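Long-range contacts in cytosol aminopeptidase (Staphylococcus aureus subsp. aureus, PDB 3KZW), which probably removes amino-terminal residues, leucine above all, from peptides as a manganese-dependent aminopeptidase of the cytosol aminopeptidase family: residues F481-P486 / G502-T507; G402-A407 / D428-E433; N201-F206 / G309-V314; V386-A391 / P477-D482; A279-G284 / L370-A375. All coordinates share one frame; numbering follows the deposited sequence.

Contact 1 (F481-P486 / G502-T507); sequences FDIAGP and GFMIPT. With NA (sodium ion), chain S.
The ring of F503 carries P486 on one face and the ring of F481 carries M504 on one of its faces, so the contact is built from a proline CH-pi pair and a Met-aromatic pair. P486 CB lies 3.5 Å from the centroid of the F503 ring and 2° from its normal, which puts this carbon squarely over the centre. P486 CG lies over the same face, 3.7 Å from F503 CE2. The F503 torsion (chi1 -153°, CG anti to the backbone N) swings the ring over P486. F503 CB itself lies 3.6 Å from P486 O. I483 CG2 approaches the same ring obliquely and packs more closely on M504 CG, at 3.8 Å.

The methionine is bent at both chi2 and chi3, which folds its terminal methyl over F481. M504 CE stands 3.8 Å from the F481 centroid, 18° from the normal and shifted toward the rim, whereas M504 SD is more distant and oblique to the ring. No hydrogen bond joins the two segments.

In the fold, 481-486 leaves the end of strand 478-482, while 502-507 makes a type II turn from G502 to I505 and enters helix 505-512 with M504 at the N-cap position. E429 receives hydrogen bonds from M504 N through OE2 and from T507 OG1 through OE1. The 481-486 segment also contributes to a sodium site with T488: G485 O lies 2.8 Å from the sodium ion, and a water oxygen lies 2.4 Å from that ion.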
# COMPACT_ATOMS: atom_id res chain seq x y z
N PHE A 481 4.21 -20.54 24.78
CA PHE A 481 3.50 -19.32 25.13
C PHE A 481 3.86 -18.16 24.20
O PHE A 481 4.97 -17.62 24.27
CB PHE A 481 3.78 -18.92 26.58
CG PHE A 481 3.24 -19.87 27.61
CD1 PHE A 481 1.88 -19.90 27.89
CD2 PHE A 481 4.09 -20.72 28.30
CE1 PHE A 481 1.37 -20.77 28.85
CE2 PHE A 481 3.59 -21.59 29.26
CZ PHE A 481 2.23 -21.62 29.54
N ASP A 482 2.92 -17.79 23.34
CA ASP A 482 3.10 -16.63 22.46
C ASP A 482 2.58 -15.39 23.18
O ASP A 482 1.37 -15.17 23.28
CB ASP A 482 2.38 -16.83 21.12
CG ASP A 482 2.93 -15.94 20.01
OD1 ASP A 482 3.55 -14.89 20.30
OD2 ASP A 482 2.74 -16.30 18.83
N ILE A 483 3.52 -14.59 23.69
CA ILE A 483 3.19 -13.40 24.48
C ILE A 483 3.50 -12.11 23.72
O ILE A 483 3.83 -11.09 24.32
CB ILE A 483 3.89 -13.42 25.87
CG1 ILE A 483 5.42 -13.53 25.72
CG2 ILE A 483 3.35 -14.55 26.73
CD1 ILE A 483 6.20 -13.13 26.96
N ALA A 484 3.38 -12.15 22.39
CA ALA A 484 3.63 -10.99 21.55
C ALA A 484 2.78 -9.79 21.95
O ALA A 484 3.24 -8.64 21.89
CB ALA A 484 3.42 -11.34 20.08
N GLY A 485 1.55 -10.06 22.36
CA GLY A 485 0.62 -9.02 22.77
C GLY A 485 0.81 -8.53 24.20
O GLY A 485 1.18 -7.37 24.41
N PRO A 486 0.55 -9.40 25.19
CA PRO A 486 0.48 -8.97 26.59
C PRO A 486 1.82 -8.71 27.28
O PRO A 486 1.83 -8.24 28.42
CB PRO A 486 -0.25 -10.14 27.27
CG PRO A 486 0.11 -11.32 26.46
CD PRO A 486 0.24 -10.83 25.04
N GLY A 502 5.94 -7.96 32.41
CA GLY A 502 6.44 -9.13 33.13
C GLY A 502 5.43 -10.27 33.06
O GLY A 502 5.34 -11.09 33.97
N PHE A 503 4.68 -10.30 31.96
CA PHE A 503 3.59 -11.25 31.77
C PHE A 503 4.04 -12.70 31.90
O PHE A 503 5.13 -13.06 31.47
CB PHE A 503 2.93 -11.03 30.40
CG PHE A 503 1.49 -11.43 30.35
CD1 PHE A 503 0.50 -10.61 30.88
CD2 PHE A 503 1.12 -12.64 29.77
CE1 PHE A 503 -0.84 -10.99 30.83
CE2 PHE A 503 -0.22 -13.03 29.72
CZ PHE A 503 -1.20 -12.20 30.25
N MET A 504 3.17 -13.51 32.52
CA MET A 504 3.41 -14.95 32.77
C MET A 504 4.14 -15.25 34.07
O MET A 504 3.94 -16.33 34.64
CB MET A 504 4.11 -15.65 31.59
CG MET A 504 3.28 -15.75 30.30
SD MET A 504 1.64 -16.46 30.51
CE MET A 504 2.03 -18.10 31.14
N ILE A 505 4.97 -14.33 34.54
CA ILE A 505 5.73 -14.52 35.79
C ILE A 505 4.82 -14.87 36.98
O ILE A 505 5.08 -15.86 37.66
CB ILE A 505 6.67 -13.32 36.12
CG1 ILE A 505 7.70 -13.13 35.00
CG2 ILE A 505 7.38 -13.54 37.46
CD1 ILE A 505 8.49 -11.84 35.09
N PRO A 506 3.73 -14.09 37.21
CA PRO A 506 2.81 -14.46 38.29
C PRO A 506 2.21 -15.86 38.12
O PRO A 506 2.11 -16.60 39.10
CB PRO A 506 1.71 -13.40 38.20
CG PRO A 506 2.36 -12.24 37.56
CD PRO A 506 3.33 -12.82 36.58
N THR A 507 1.82 -16.21 36.90
CA THR A 507 1.21 -17.50 36.60
C THR A 507 2.15 -18.68 36.84
O THR A 507 1.79 -19.64 37.53
CB THR A 507 0.65 -17.54 35.15
OG1 THR A 507 -0.38 -16.56 35.01
CG2 THR A 507 0.08 -18.92 34.81
NA NA S . 2.05 -5.28 22.81
O HOH W 1 1.27 -3.17 23.57

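Contact 2 (G402-A407 / D428-E433); sequences GDDKAA and DEMVFE
A406 is bonded to M430 and F432 through its own backbone: A406 N donates to M430 O over 2.8 Å at 172°, and F432 N donates to A406 O over 2.9 Å at 169°. One residue giving and receiving bonds to the residues flanking V431 is the signature of parallel pairing. It closes a beta-alpha-beta unit in which strand 406-411 passes through helix 414-426 to strand 431-433. The bridges pair A406 with V431 and A407 with F432.

Next to this pairing, K405 NZ forms a salt bridge with its neighbour D404, 3.0 Å from D404 OD1, and is also bonded to L401 O. A second copy of the protein takes part here: K405 makes a salt bridge to E440 of the second subunit, and D404 OD2 is hydrogen-bonded to T439 of that subunit. The paired ends therefore belong to a subunit interface.

Packing follows the lysine stem. With CG opposite the carbonyl carbon (chi1 -52°), K405 CG comes within 3.8 Å of M430 CB, and its CD meets the F432 ring obliquely, 4.0 Å from CE2. M430 also packs on T439 of the second subunit, and F432 on P435 of that subunit. On the sheet face of A406 and V431, A406 CB lies 4.2 Å from V431 CG2. At the far end of the methionine, M430 CE reaches D404 OD2 at 3.6 Å.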
# COMPACT_ATOMS: atom_id res chain seq x y z
N GLY A 402 -6.28 -10.55 20.53
CA GLY A 402 -6.16 -9.16 20.99
C GLY A 402 -4.82 -8.92 21.65
O GLY A 402 -4.05 -9.86 21.88
N ASP A 403 -4.54 -7.66 21.96
CA ASP A 403 -3.25 -7.26 22.51
C ASP A 403 -3.05 -7.63 23.98
O ASP A 403 -1.92 -7.66 24.47
CB ASP A 403 -3.05 -5.76 22.33
CG ASP A 403 -1.60 -5.36 22.41
OD1 ASP A 403 -0.87 -5.57 21.40
OD2 ASP A 403 -1.17 -4.84 23.47
N ASP A 404 -4.14 -7.92 24.69
CA ASP A 404 -4.09 -8.10 26.14
C ASP A 404 -4.14 -9.56 26.62
O ASP A 404 -4.16 -9.81 27.83
CB ASP A 404 -5.18 -7.27 26.82
CG ASP A 404 -6.57 -7.55 26.27
OD1 ASP A 404 -6.71 -8.29 25.27
OD2 ASP A 404 -7.55 -7.02 26.84
N LYS A 405 -4.17 -10.50 25.69
CA LYS A 405 -4.26 -11.92 26.01
C LYS A 405 -3.10 -12.70 25.40
O LYS A 405 -2.62 -12.36 24.32
CB LYS A 405 -5.59 -12.51 25.51
CG LYS A 405 -6.82 -11.75 25.95
CD LYS A 405 -8.07 -12.31 25.30
CE LYS A 405 -9.19 -11.28 25.30
NZ LYS A 405 -8.90 -10.12 24.41
N ALA A 406 -2.65 -13.74 26.10
CA ALA A 406 -1.57 -14.60 25.62
C ALA A 406 -2.11 -15.86 24.95
O ALA A 406 -3.16 -16.38 25.34
CB ALA A 406 -0.64 -14.96 26.75
N ALA A 407 -1.38 -16.35 23.95
CA ALA A 407 -1.75 -17.58 23.25
C ALA A 407 -0.92 -18.74 23.77
O ALA A 407 0.31 -18.68 23.78
CB ALA A 407 -1.58 -17.42 21.75
N ASP A 428 -5.18 -12.89 37.50
CA ASP A 428 -5.42 -11.75 36.59
C ASP A 428 -4.49 -11.71 35.37
O ASP A 428 -3.98 -10.65 35.00
CB ASP A 428 -5.39 -10.42 37.37
CG ASP A 428 -5.96 -9.26 36.57
OD1 ASP A 428 -7.05 -9.42 35.98
OD2 ASP A 428 -5.32 -8.18 36.53
N GLU A 429 -4.27 -12.87 34.76
CA GLU A 429 -3.49 -12.96 33.53
C GLU A 429 -4.25 -13.77 32.48
O GLU A 429 -4.47 -14.97 32.64
CB GLU A 429 -2.10 -13.56 33.78
CG GLU A 429 -1.15 -12.61 34.52
CD GLU A 429 0.32 -13.01 34.40
OE1 GLU A 429 0.66 -14.18 34.70
OE2 GLU A 429 1.13 -12.14 34.03
N MET A 430 -4.67 -13.10 31.42
CA MET A 430 -5.46 -13.74 30.37
C MET A 430 -4.60 -14.58 29.43
O MET A 430 -3.79 -14.06 28.66
CB MET A 430 -6.27 -12.70 29.59
CG MET A 430 -7.44 -12.14 30.38
SD MET A 430 -8.49 -11.06 29.41
CE MET A 430 -7.49 -9.57 29.31
N VAL A 431 -4.78 -15.90 29.52
CA VAL A 431 -4.08 -16.86 28.67
C VAL A 431 -5.12 -17.82 28.10
O VAL A 431 -5.96 -18.35 28.83
CB VAL A 431 -3.01 -17.67 29.45
CG1 VAL A 431 -2.18 -18.52 28.50
CG2 VAL A 431 -2.09 -16.74 30.25
N PHE A 432 -5.09 -18.03 26.78
CA PHE A 432 -6.04 -18.92 26.13
C PHE A 432 -5.39 -19.85 25.11
O PHE A 432 -4.37 -19.51 24.51
CB PHE A 432 -7.18 -18.11 25.49
CG PHE A 432 -8.06 -17.42 26.49
CD1 PHE A 432 -9.10 -18.09 27.12
CD2 PHE A 432 -7.83 -16.09 26.83
CE1 PHE A 432 -9.90 -17.46 28.06
CE2 PHE A 432 -8.63 -15.44 27.77
CZ PHE A 432 -9.67 -16.13 28.38
N GLU A 433 -5.98 -21.03 24.95
CA GLU A 433 -5.41 -22.06 24.09
C GLU A 433 -5.74 -21.86 22.62
O GLU A 433 -6.86 -21.49 22.26
CB GLU A 433 -5.87 -23.46 24.54
CG GLU A 433 -5.10 -24.61 23.88
CD GLU A 433 -5.66 -25.99 24.20
OE1 GLU A 433 -6.62 -26.10 25.01
OE2 GLU A 433 -5.14 -26.98 23.64

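Contact 3 (N201-F206 / G309-V314); sequences NLARDF and GAANVV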
# COMPACT_ATOMS: atom_id res chain seq x y z
N ASN A 201 10.03 -6.71 38.19
CA ASN A 201 10.76 -5.48 37.88
C ASN A 201 12.15 -5.74 37.31
O ASN A 201 12.65 -4.94 36.52
CB ASN A 201 10.84 -4.58 39.12
CG ASN A 201 9.50 -3.98 39.50
OD1 ASN A 201 8.51 -4.13 38.78
ND2 ASN A 201 9.46 -3.29 40.63
N LEU A 202 12.76 -6.85 37.71
CA LEU A 202 14.05 -7.26 37.17
C LEU A 202 13.92 -7.58 35.68
O LEU A 202 14.77 -7.19 34.88
CB LEU A 202 14.62 -8.47 37.93
CG LEU A 202 15.95 -9.06 37.43
CD1 LEU A 202 17.12 -8.12 37.69
CD2 LEU A 202 16.20 -10.42 38.05
N ALA A 203 12.84 -8.29 35.34
CA ALA A 203 12.52 -8.62 33.96
C ALA A 203 12.24 -7.35 33.15
O ALA A 203 12.70 -7.21 32.02
CB ALA A 203 11.34 -9.57 33.90
N ARG A 204 11.49 -6.43 33.77
CA ARG A 204 11.16 -5.14 33.17
C ARG A 204 12.41 -4.32 32.86
O ARG A 204 12.48 -3.67 31.82
CB ARG A 204 10.25 -4.34 34.10
CG ARG A 204 8.79 -4.74 34.06
CD ARG A 204 8.04 -4.03 35.16
NE ARG A 204 6.60 -4.02 34.93
CZ ARG A 204 5.70 -3.54 35.78
NH1 ARG A 204 6.08 -3.03 36.95
NH2 ARG A 204 4.42 -3.57 35.48
N ASP A 205 13.37 -4.34 33.78
CA ASP A 205 14.63 -3.61 33.61
C ASP A 205 15.41 -4.07 32.38
O ASP A 205 15.91 -3.25 31.61
CB ASP A 205 15.50 -3.72 34.87
CG ASP A 205 15.10 -2.72 35.95
OD1 ASP A 205 14.29 -1.80 35.68
OD2 ASP A 205 15.61 -2.86 37.09
N PHE A 206 15.49 -5.39 32.19
CA PHE A 206 16.14 -5.95 31.02
C PHE A 206 15.40 -5.57 29.74
O PHE A 206 16.02 -5.27 28.72
CB PHE A 206 16.25 -7.48 31.12
CG PHE A 206 17.34 -7.95 32.04
CD1 PHE A 206 18.67 -7.57 31.82
CD2 PHE A 206 17.05 -8.79 33.11
CE1 PHE A 206 19.68 -8.02 32.66
CE2 PHE A 206 18.06 -9.25 33.96
CZ PHE A 206 19.38 -8.85 33.73
N GLY A 309 10.60 -12.51 26.50
CA GLY A 309 10.52 -13.93 26.83
C GLY A 309 11.69 -14.40 27.68
O GLY A 309 11.49 -15.06 28.70
N ALA A 310 12.90 -14.04 27.26
CA ALA A 310 14.11 -14.37 28.00
C ALA A 310 14.15 -13.66 29.35
O ALA A 310 14.50 -14.26 30.37
CB ALA A 310 15.34 -14.03 27.19
N ALA A 311 13.78 -12.38 29.35
CA ALA A 311 13.74 -11.57 30.56
C ALA A 311 12.80 -12.15 31.61
O ALA A 311 13.13 -12.22 32.79
CB ALA A 311 13.35 -10.13 30.23
N ASN A 312 11.62 -12.59 31.16
CA ASN A 312 10.62 -13.16 32.05
C ASN A 312 11.01 -14.53 32.62
O ASN A 312 10.61 -14.87 33.74
CB ASN A 312 9.25 -13.20 31.36
CG ASN A 312 8.66 -11.81 31.12
OD1 ASN A 312 9.29 -10.80 31.40
ND2 ASN A 312 7.44 -11.77 30.59
N VAL A 313 11.78 -15.30 31.86
CA VAL A 313 12.35 -16.56 32.36
C VAL A 313 13.32 -16.28 33.51
O VAL A 313 13.27 -16.95 34.54
CB VAL A 313 13.03 -17.38 31.23
CG1 VAL A 313 13.87 -18.52 31.80
CG2 VAL A 313 11.99 -17.93 30.26
N VAL A 314 14.18 -15.28 33.32
CA VAL A 314 15.11 -14.84 34.36
C VAL A 314 14.34 -14.41 35.61
O VAL A 314 14.73 -14.75 36.73
CB VAL A 314 16.03 -13.68 33.86
CG1 VAL A 314 16.90 -13.14 34.99
CG2 VAL A 314 16.92 -14.16 32.72
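F206 begins its contact at CB, which lies 4.0 Å from A311 CB on the facing helix. Its CG is set opposite the carbonyl carbon (chi1 -77°), and from there the ring runs past A311 toward V314. Farther out, F206 CE2 meets V314 CG1 at 4.2 Å, the methyl approaching the ring obliquely. The same V314 methyl takes L202 CD2 at 4.2 Å, so one valine branch serves two residues of 201-206. The ring of F206 also meets F219 edge-to-face.

One turn back, small side chains bring the backbones together. A203 CB sits 3.4 Å from A311 O, and in the reverse sense A311 CB sits 3.5 Å from A203 O. N312 leans in from the flank and brings OD1 to 3.5 Å from A203 CB, while its ND2 makes a weak hydrogen bond to F503 O.

With alanine on both sides, the axes of the two short segments approach to 8.0 Å at an angle of 151°. A310 and V313 of the second helix pack on L333 of strand 328-338, which places helix 201-206 beyond helix 309-314 as seen from the sheet. This is a near-antiparallel helix pair packed through alanines on one flank of the alpha/beta catalytic domain.

Contact 4 (V386-A391 / P477-D482); sequences VIMDFA and PHIHFD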
# COMPACT_ATOMS: atom_id res chain seq x y z
N VAL A 386 8.88 -31.40 31.77
CA VAL A 386 8.09 -30.51 30.91
C VAL A 386 8.97 -29.38 30.37
O VAL A 386 9.89 -28.92 31.04
CB VAL A 386 6.84 -29.93 31.65
CG1 VAL A 386 7.24 -28.99 32.79
CG2 VAL A 386 5.88 -29.25 30.68
N ILE A 387 8.68 -28.96 29.14
CA ILE A 387 9.35 -27.81 28.53
C ILE A 387 8.33 -26.69 28.34
O ILE A 387 7.26 -26.91 27.76
CB ILE A 387 10.03 -28.17 27.18
CG1 ILE A 387 11.09 -29.26 27.38
CG2 ILE A 387 10.64 -26.93 26.53
CD1 ILE A 387 11.63 -29.85 26.09
N MET A 388 8.66 -25.51 28.84
CA MET A 388 7.84 -24.32 28.64
C MET A 388 8.67 -23.22 28.00
O MET A 388 9.69 -22.81 28.55
CB MET A 388 7.25 -23.83 29.96
CG MET A 388 6.23 -24.77 30.56
SD MET A 388 5.62 -24.18 32.15
CE MET A 388 4.86 -25.67 32.77
N ASP A 389 8.23 -22.76 26.83
CA ASP A 389 8.92 -21.66 26.17
C ASP A 389 8.08 -20.38 26.18
O ASP A 389 6.85 -20.43 26.12
CB ASP A 389 9.38 -22.05 24.75
CG ASP A 389 8.24 -22.06 23.75
OD1 ASP A 389 7.83 -20.97 23.29
OD2 ASP A 389 7.77 -23.16 23.39
N PHE A 390 8.77 -19.24 26.28
CA PHE A 390 8.13 -17.93 26.37
C PHE A 390 8.73 -17.02 25.31
O PHE A 390 9.95 -16.80 25.29
CB PHE A 390 8.33 -17.33 27.76
CG PHE A 390 7.84 -18.21 28.88
CD1 PHE A 390 8.66 -19.22 29.40
CD2 PHE A 390 6.56 -18.05 29.41
CE1 PHE A 390 8.21 -20.04 30.43
CE2 PHE A 390 6.11 -18.87 30.44
CZ PHE A 390 6.93 -19.87 30.95
N ALA A 391 7.88 -16.51 24.43
CA ALA A 391 8.35 -15.72 23.28
C ALA A 391 7.32 -14.73 22.76
O ALA A 391 6.12 -15.01 22.75
CB ALA A 391 8.79 -16.65 22.16
N PRO A 477 6.57 -33.47 27.00
CA PRO A 477 5.53 -32.48 27.26
C PRO A 477 6.03 -31.05 27.05
O PRO A 477 7.00 -30.64 27.68
CB PRO A 477 5.18 -32.73 28.73
CG PRO A 477 5.40 -34.19 28.90
CD PRO A 477 6.58 -34.53 28.02
N HIS A 478 5.36 -30.32 26.16
CA HIS A 478 5.82 -29.00 25.73
C HIS A 478 4.65 -28.02 25.69
O HIS A 478 3.63 -28.29 25.04
CB HIS A 478 6.47 -29.10 24.35
CG HIS A 478 7.23 -27.88 23.93
ND1 HIS A 478 8.29 -27.93 23.05
CD2 HIS A 478 7.08 -26.57 24.26
CE1 HIS A 478 8.76 -26.71 22.86
NE2 HIS A 478 8.04 -25.87 23.58
N ILE A 479 4.80 -26.89 26.37
CA ILE A 479 3.85 -25.79 26.24
C ILE A 479 4.53 -24.54 25.68
O ILE A 479 5.56 -24.10 26.20
CB ILE A 479 3.13 -25.44 27.57
CG1 ILE A 479 2.46 -26.68 28.17
CG2 ILE A 479 2.10 -24.34 27.34
CD1 ILE A 479 1.97 -26.49 29.59
N HIS A 480 3.96 -24.00 24.61
CA HIS A 480 4.48 -22.81 23.95
C HIS A 480 3.60 -21.60 24.27
O HIS A 480 2.38 -21.64 24.05
CB HIS A 480 4.58 -23.05 22.44
CG HIS A 480 4.80 -21.80 21.64
ND1 HIS A 480 5.93 -21.03 21.76
CD2 HIS A 480 4.02 -21.19 20.71
CE1 HIS A 480 5.84 -19.99 20.94
NE2 HIS A 480 4.69 -20.07 20.29
N PHE A 481 4.21 -20.54 24.78
CA PHE A 481 3.50 -19.32 25.13
C PHE A 481 3.86 -18.16 24.20
O PHE A 481 4.97 -17.62 24.27
CB PHE A 481 3.78 -18.92 26.58
CG PHE A 481 3.24 -19.87 27.61
CD1 PHE A 481 1.88 -19.90 27.89
CD2 PHE A 481 4.09 -20.72 28.30
CE1 PHE A 481 1.37 -20.77 28.85
CE2 PHE A 481 3.59 -21.59 29.26
CZ PHE A 481 2.23 -21.62 29.54
N ASP A 482 2.92 -17.79 23.34
CA ASP A 482 3.10 -16.63 22.46
C ASP A 482 2.58 -15.39 23.18
O ASP A 482 1.37 -15.17 23.28
CB ASP A 482 2.38 -16.83 21.12
CG ASP A 482 2.93 -15.94 20.01
OD1 ASP A 482 3.55 -14.89 20.30
OD2 ASP A 482 2.74 -16.30 18.83
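The carboxylate of D389 is held across two parallel beta strands of the large mixed sheet by two histidines of the neighbouring strand, one at each oxygen. H478 NE2 donates to D389 OD2 over 2.7 Å; the oxygen receives it on its anti lone pair and sits near the plane of the imidazole. H480 ND1 is bonded to D389 OD1, but the modelled separation is implausibly short and its exact length is doubtful. The carboxylate stands 82° from the H478 ring and 31° from the H480 ring, so the two grips differ in rotation as well as in oxygen. The D389 torsion (chi1 76°), with CG between N and the carbonyl carbon, turns the carboxylate toward the histidine strand.

The two strand axes are nearly parallel, and the sheet is that of the catalytic domain. Five backbone bonds tie the pair together: I387 N to P477 O, I479 N to I387 O, D389 N to I479 O, F481 N to D389 O and A391 N to F481 O. I387 CG2 lies over the H478 ring face, 4.1 Å from its centroid. H478 ND1 is bonded to S473 OG, which fixes the other nitrogen, and the H478 side chain is about 5 Å from a sodium ion.

The opposite sheet face carries M388, I479, F390 and F481 and is covered by helices 414-426 and 505-512. There the F390 and F481 rings are nearly parallel but slid apart, centroids 5.1 Å apart, with F390 CE2 3.5 Å from F481 CD2. M388 CG comes to the F481 edge, 4.3 Å from CE2.

Contact 5 (A279-G284 / L370-A375); sequences ALVGKG and LVLADA
V281 meets both A375 and L372 with a single methyl. Its CG1 is turned opposite the backbone N (chi1 -178°), which carries that branch from the strand toward the helix, 3.7 Å from A375 CB and 3.9 Å from L372 CD2. The leucine bends into the interface: chi1 (-75°) sets CG anti to the carbonyl carbon, and chi2 then turns CD2 to the strand. L372 CD2 lies 4.0 Å from K283 N and 4.2 Å from K283 CB, so one methyl spans the strand from V281 to K283. G282, which has no side chain, is between them, and G282 C lies 4.3 Å from L372 CD2.

K283 is extended through its whole length. Its stem passes V371, with CG 4.3 Å from V371 CG2, and its end then leads off, where NZ is hydrogen-bonded to T392 O and forms a salt bridge with D306. A longer, weak ion pair reaches E367, just ahead of helix 368-380. No hydrogen bond crosses between the two segments, and all six touching residues are buried.

The strand and helix segments run at 149° with axes 8.4 Å apart. After this helix the chain enters strand 386-391, the parallel neighbour of strand 278-285. A helix with an apolar face laid nearly antiparallel on a strand of the central sheet is characteristic of an alpha/beta fold, here the aminopeptidase catalytic domain.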
# COMPACT_ATOMS: atom_id res chain seq x y z
N ALA A 279 12.11 -27.40 32.38
CA ALA A 279 12.80 -26.59 31.38
C ALA A 279 12.01 -25.34 31.05
O ALA A 279 10.84 -25.41 30.67
CB ALA A 279 13.06 -27.39 30.12
N LEU A 280 12.65 -24.19 31.22
CA LEU A 280 12.07 -22.91 30.84
C LEU A 280 12.92 -22.25 29.76
O LEU A 280 14.06 -21.85 30.00
CB LEU A 280 11.93 -21.99 32.06
CG LEU A 280 11.10 -22.48 33.25
CD1 LEU A 280 11.20 -21.48 34.40
CD2 LEU A 280 9.64 -22.72 32.89
N VAL A 281 12.36 -22.17 28.55
CA VAL A 281 13.07 -21.65 27.38
C VAL A 281 12.58 -20.24 27.04
O VAL A 281 11.38 -19.99 27.00
CB VAL A 281 12.90 -22.59 26.16
CG1 VAL A 281 13.67 -22.07 24.96
CG2 VAL A 281 13.36 -24.00 26.52
N GLY A 282 13.52 -19.33 26.80
CA GLY A 282 13.17 -17.94 26.51
C GLY A 282 13.80 -17.39 25.24
O GLY A 282 14.98 -17.61 24.97
N LYS A 283 12.99 -16.68 24.46
CA LYS A 283 13.47 -16.01 23.26
C LYS A 283 14.16 -14.70 23.65
O LYS A 283 13.53 -13.78 24.17
CB LYS A 283 12.30 -15.73 22.30
CG LYS A 283 12.67 -14.96 21.05
CD LYS A 283 11.43 -14.46 20.33
CE LYS A 283 11.78 -13.38 19.33
NZ LYS A 283 10.59 -12.87 18.60
N GLY A 284 15.46 -14.64 23.39
CA GLY A 284 16.26 -13.48 23.77
C GLY A 284 16.78 -12.66 22.61
O GLY A 284 17.97 -12.32 22.56
N LEU A 370 13.23 -19.94 15.06
CA LEU A 370 14.53 -20.52 14.72
C LEU A 370 15.43 -20.66 15.94
O LEU A 370 16.00 -21.73 16.18
CB LEU A 370 15.23 -19.71 13.62
CG LEU A 370 14.58 -19.68 12.23
CD1 LEU A 370 15.24 -18.62 11.37
CD2 LEU A 370 14.64 -21.04 11.54
N VAL A 371 15.56 -19.58 16.71
CA VAL A 371 16.41 -19.61 17.91
C VAL A 371 15.80 -20.48 19.02
O VAL A 371 16.54 -21.10 19.79
CB VAL A 371 16.77 -18.19 18.44
CG1 VAL A 371 17.49 -17.38 17.37
CG2 VAL A 371 15.54 -17.44 18.95
N LEU A 372 14.47 -20.52 19.08
CA LEU A 372 13.77 -21.37 20.04
C LEU A 372 13.98 -22.84 19.72
O LEU A 372 14.13 -23.66 20.63
CB LEU A 372 12.27 -21.05 20.06
CG LEU A 372 11.81 -19.77 20.77
CD1 LEU A 372 10.39 -19.43 20.35
CD2 LEU A 372 11.92 -19.89 22.29
N ALA A 373 13.99 -23.17 18.43
CA ALA A 373 14.20 -24.54 17.97
C ALA A 373 15.50 -25.14 18.49
O ALA A 373 15.51 -26.26 19.00
CB ALA A 373 14.16 -24.59 16.45
N ASP A 374 16.59 -24.38 18.37
CA ASP A 374 17.90 -24.81 18.87
C ASP A 374 17.91 -24.88 20.39
O ASP A 374 18.51 -25.79 20.97
CB ASP A 374 19.01 -23.87 18.37
CG ASP A 374 19.55 -24.28 17.00
OD1 ASP A 374 19.12 -25.30 16.44
OD2 ASP A 374 20.44 -23.56 16.49
N ALA A 375 17.24 -23.93 21.04
CA ALA A 375 17.19 -23.86 22.49
C ALA A 375 16.34 -24.99 23.09
O ALA A 375 16.70 -25.57 24.11
CB ALA A 375 16.68 -22.50 22.94

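Overall arrangement
All five contacts fall in the catalytic domain, and four of them reach its large mixed sheet. Strands 278-285, 386-391, 478-482 and 406-411 lie in that order, taking in contacts 5, 4 and 2; contact 1 continues from the end of strand 478-482 and shares F481 and D482 with contact 4. Contact 3 joins helices beside the sheet and touches contact 5 where A310 N meets K283 O. Along the chain, contacts 3 and 5 interleave, whereas contact 2 falls between the two strands of contact 4. Centres of contacts 1 and 2 are about 8 Å apart, those of 2 and 5 about 21 Å. Distant sequence thus converges on one compact core, with contact 2 reaching a subunit interface.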